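PDB 3R2C: transcription antitermination protein NusB from Aquifex aeolicus, which is probably involved in antitermination of ribosomal RNA operon transcription, binding the boxA antiterminator sequence as an RNA-binding factor of the NusB family. Local coordinates for residues Leu13-Trp18 / Leu85-Ala90. Numbering follows the deposited sequence.
Sequences LVLYRW and LRLGVA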
ATOM      1  N   LEU A  13       2.909   4.384   0.680  1.00 12.31           N
ATOM      2  CA  LEU A  13       2.749   3.826   2.021  1.00 12.67           C
ATOM      3  C   LEU A  13       1.425   4.264   2.624  1.00 18.34           C
ATOM      4  O   LEU A  13       0.755   3.479   3.313  1.00 15.16           O
ATOM      5  CB  LEU A  13       3.912   4.241   2.939  1.00 14.94           C
ATOM      6  CG  LEU A  13       5.269   3.658   2.508  1.00 27.15           C
ATOM      7  CD1 LEU A  13       6.396   4.075   3.452  1.00 30.83           C
ATOM      8  CD2 LEU A  13       5.206   2.131   2.411  1.00 28.79           C
ATOM      9  N   VAL A  14       1.040   5.510   2.366  1.00 12.66           N
ATOM     10  CA  VAL A  14      -0.218   6.010   2.902  1.00 11.96           C
ATOM     11  C   VAL A  14      -1.412   5.304   2.253  1.00 14.59           C
ATOM     12  O   VAL A  14      -2.302   4.855   2.959  1.00 13.81           O
ATOM     13  CB  VAL A  14      -0.327   7.552   2.828  1.00 18.43           C
ATOM     14  CG1 VAL A  14      -1.721   8.023   3.283  1.00 13.15           C
ATOM     15  CG2 VAL A  14       0.761   8.203   3.725  1.00 14.70           C
ATOM     16  N   LEU A  15      -1.414   5.183   0.927  1.00 11.09           N
ATOM     17  CA  LEU A  15      -2.495   4.508   0.222  1.00 13.46           C
ATOM     18  C   LEU A  15      -2.580   3.041   0.642  1.00 14.33           C
ATOM     19  O   LEU A  15      -3.663   2.511   0.818  1.00 15.95           O
ATOM     20  CB  LEU A  15      -2.290   4.607  -1.302  1.00 16.00           C
ATOM     21  CG  LEU A  15      -2.368   6.033  -1.869  1.00 17.75           C
ATOM     22  CD1 LEU A  15      -2.135   6.062  -3.394  1.00 14.17           C
ATOM     23  CD2 LEU A  15      -3.718   6.683  -1.527  1.00 13.01           C
ATOM     24  N   TYR A  16      -1.427   2.399   0.804  1.00 15.49           N
ATOM     25  CA  TYR A  16      -1.355   1.007   1.232  1.00 14.65           C
ATOM     26  C   TYR A  16      -2.004   0.856   2.614  1.00 15.54           C
ATOM     27  O   TYR A  16      -2.873  -0.003   2.819  1.00 14.63           O
ATOM     28  CB  TYR A  16       0.112   0.550   1.208  1.00 11.46           C
ATOM     29  CG  TYR A  16       0.431  -0.795   1.853  1.00 13.19           C
ATOM     30  CD1 TYR A  16       0.264  -1.989   1.155  1.00 21.91           C
ATOM     31  CD2 TYR A  16       0.937  -0.860   3.141  1.00 17.88           C
ATOM     32  CE1 TYR A  16       0.580  -3.215   1.739  1.00 20.90           C
ATOM     33  CE2 TYR A  16       1.261  -2.067   3.726  1.00 18.89           C
ATOM     34  CZ  TYR A  16       1.076  -3.241   3.024  1.00 23.86           C
ATOM     35  OH  TYR A  16       1.382  -4.441   3.630  1.00 32.05           O
ATOM     36  N   ARG A  17      -1.632   1.719   3.556  1.00 12.91           N
ATOM     37  CA  ARG A  17      -2.238   1.680   4.890  1.00 14.54           C
ATOM     38  C   ARG A  17      -3.723   1.993   4.889  1.00 15.75           C
ATOM     39  O   ARG A  17      -4.499   1.412   5.653  1.00 17.92           O
ATOM     40  CB  ARG A  17      -1.547   2.675   5.816  1.00 15.30           C
ATOM     41  CG  ARG A  17      -0.399   2.065   6.540  1.00 19.47           C
ATOM     42  CD  ARG A  17       0.427   3.108   7.254  1.00 20.73           C
ATOM     43  NE  ARG A  17       1.808   2.665   7.337  1.00 27.45           N
ATOM     44  CZ  ARG A  17       2.698   3.145   8.193  1.00 25.47           C
ATOM     45  NH1 ARG A  17       2.348   4.079   9.061  1.00 30.52           N
ATOM     46  NH2 ARG A  17       3.926   2.658   8.186  1.00 27.53           N
ATOM     47  N   TRP A  18      -4.116   2.928   4.041  1.00 11.70           N
ATOM     48  CA  TRP A  18      -5.517   3.343   3.943  1.00  7.19           C
ATOM     49  C   TRP A  18      -6.346   2.148   3.465  1.00 12.87           C
ATOM     50  O   TRP A  18      -7.417   1.854   4.005  1.00 14.97           O
ATOM     51  CB  TRP A  18      -5.605   4.494   2.947  1.00  8.98           C
ATOM     52  CG  TRP A  18      -6.960   5.084   2.753  1.00 16.04           C
ATOM     53  CD1 TRP A  18      -7.887   5.368   3.707  1.00 15.41           C
ATOM     54  CD2 TRP A  18      -7.526   5.492   1.506  1.00 18.26           C
ATOM     55  NE1 TRP A  18      -8.996   5.932   3.132  1.00 16.28           N
ATOM     56  CE2 TRP A  18      -8.798   6.021   1.774  1.00 20.62           C
ATOM     57  CE3 TRP A  18      -7.073   5.470   0.186  1.00 17.62           C
ATOM     58  CZ2 TRP A  18      -9.632   6.505   0.778  1.00 22.81           C
ATOM     59  CZ3 TRP A  18      -7.897   5.948  -0.807  1.00 21.15           C
ATOM     60  CH2 TRP A  18      -9.158   6.470  -0.507  1.00 17.75           C
ATOM     61  N   LEU A  85      -0.697   1.095  -8.502  1.00 11.97           N
ATOM     62  CA  LEU A  85      -1.461   1.501  -9.681  1.00 14.81           C
ATOM     63  C   LEU A  85      -2.298   2.747  -9.395  1.00 14.18           C
ATOM     64  O   LEU A  85      -2.416   3.620 -10.238  1.00 13.77           O
ATOM     65  CB  LEU A  85      -2.366   0.360 -10.196  1.00 12.88           C
ATOM     66  CG  LEU A  85      -1.613  -0.691 -11.038  1.00 16.05           C
ATOM     67  CD1 LEU A  85      -2.445  -1.965 -11.242  1.00 13.51           C
ATOM     68  CD2 LEU A  85      -1.184  -0.103 -12.377  1.00 13.93           C
ATOM     69  N   ARG A  86      -2.881   2.839  -8.210  1.00 11.99           N
ATOM     70  CA  ARG A  86      -3.692   4.005  -7.900  1.00 16.37           C
ATOM     71  C   ARG A  86      -2.810   5.243  -7.921  1.00 15.38           C
ATOM     72  O   ARG A  86      -3.199   6.299  -8.422  1.00 13.45           O
ATOM     73  CB  ARG A  86      -4.354   3.857  -6.533  1.00 11.19           C
ATOM     74  CG  ARG A  86      -5.601   2.959  -6.540  1.00 11.55           C
ATOM     75  CD  ARG A  86      -5.904   2.405  -5.134  1.00 10.69           C
ATOM     76  NE  ARG A  86      -7.271   1.903  -5.045  1.00 12.47           N
ATOM     77  CZ  ARG A  86      -7.762   1.210  -4.026  1.00 14.88           C
ATOM     78  NH1 ARG A  86      -6.997   0.888  -2.987  1.00 13.67           N
ATOM     79  NH2 ARG A  86      -9.027   0.837  -4.049  1.00 16.49           N
ATOM     80  N   LEU A  87      -1.615   5.103  -7.369  1.00 13.37           N
ATOM     81  CA  LEU A  87      -0.694   6.220  -7.294  1.00 13.09           C
ATOM     82  C   LEU A  87      -0.222   6.612  -8.698  1.00 14.90           C
ATOM     83  O   LEU A  87      -0.152   7.802  -9.034  1.00 13.80           O
ATOM     84  CB  LEU A  87       0.493   5.844  -6.400  1.00 12.96           C
ATOM     85  CG  LEU A  87       1.583   6.910  -6.263  1.00 18.21           C
ATOM     86  CD1 LEU A  87       1.002   8.204  -5.697  1.00 15.04           C
ATOM     87  CD2 LEU A  87       2.730   6.388  -5.383  1.00 16.79           C
ATOM     88  N   GLY A  88       0.108   5.613  -9.518  1.00 15.79           N
ATOM     89  CA  GLY A  88       0.562   5.864 -10.881  1.00 12.54           C
ATOM     90  C   GLY A  88      -0.508   6.604 -11.672  1.00 14.99           C
ATOM     91  O   GLY A  88      -0.225   7.546 -12.400  1.00 14.09           O
ATOM     92  N   VAL A  89      -1.754   6.195 -11.521  1.00 12.78           N
ATOM     93  CA  VAL A  89      -2.830   6.837 -12.275  1.00 11.87           C
ATOM     94  C   VAL A  89      -3.038   8.275 -11.796  1.00 14.18           C
ATOM     95  O   VAL A  89      -3.228   9.180 -12.600  1.00 14.02           O
ATOM     96  CB  VAL A  89      -4.140   6.038 -12.177  1.00 13.88           C
ATOM     97  CG1 VAL A  89      -5.338   6.872 -12.710  1.00 16.12           C
ATOM     98  CG2 VAL A  89      -4.002   4.728 -12.940  1.00 16.86           C
ATOM     99  N   ALA A  90      -3.013   8.477 -10.481  1.00 13.71           N
ATOM    100  CA  ALA A  90      -3.182   9.808  -9.914  1.00 14.75           C
ATOM    101  C   ALA A  90      -2.132  10.768 -10.486  1.00 17.70           C
ATOM    102  O   ALA A  90      -2.457  11.900 -10.854  1.00 17.75           O
ATOM    103  CB  ALA A  90      -3.089   9.766  -8.388  1.00 13.72           C
TER
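Arg86 is the first residue of 85-90 to touch 13-18: its CB lies 4.4 Å from CD1 of Leu15, a loose apolar touch made by the base of a long side chain. The guanidinium group is engaged away from this leucine. NH2 forms a salt bridge with Asp62 and NH1 a hydrogen bond with Asn83, and NH1 also makes a long, weak ion pair with Asp19 of helix 3-21.

One residue on, Leu87 makes the closest approach, CB to Leu15 CD1 at 4.0 Å. That same methyl sits 4.1 Å from Leu87 N, so it rests against the helix backbone as well as the side chain. With CG anti to the backbone N (chi1 178°), the Leu87 branch is turned aside and CB, not a methyl, faces Leu15 CD1; the two side chains cross at about a right angle. Leu50 packs on Leu87 and Ala54 on Leu15, bringing helix 41-56 against both partners.

The CA atoms of Leu15 and Leu87 remain 7.9 Å apart, and all three touching residues are buried. This small apolar junction near the centre of the folded molecule joins helices 3-21 and 79-94 within the all-helical NusB fold.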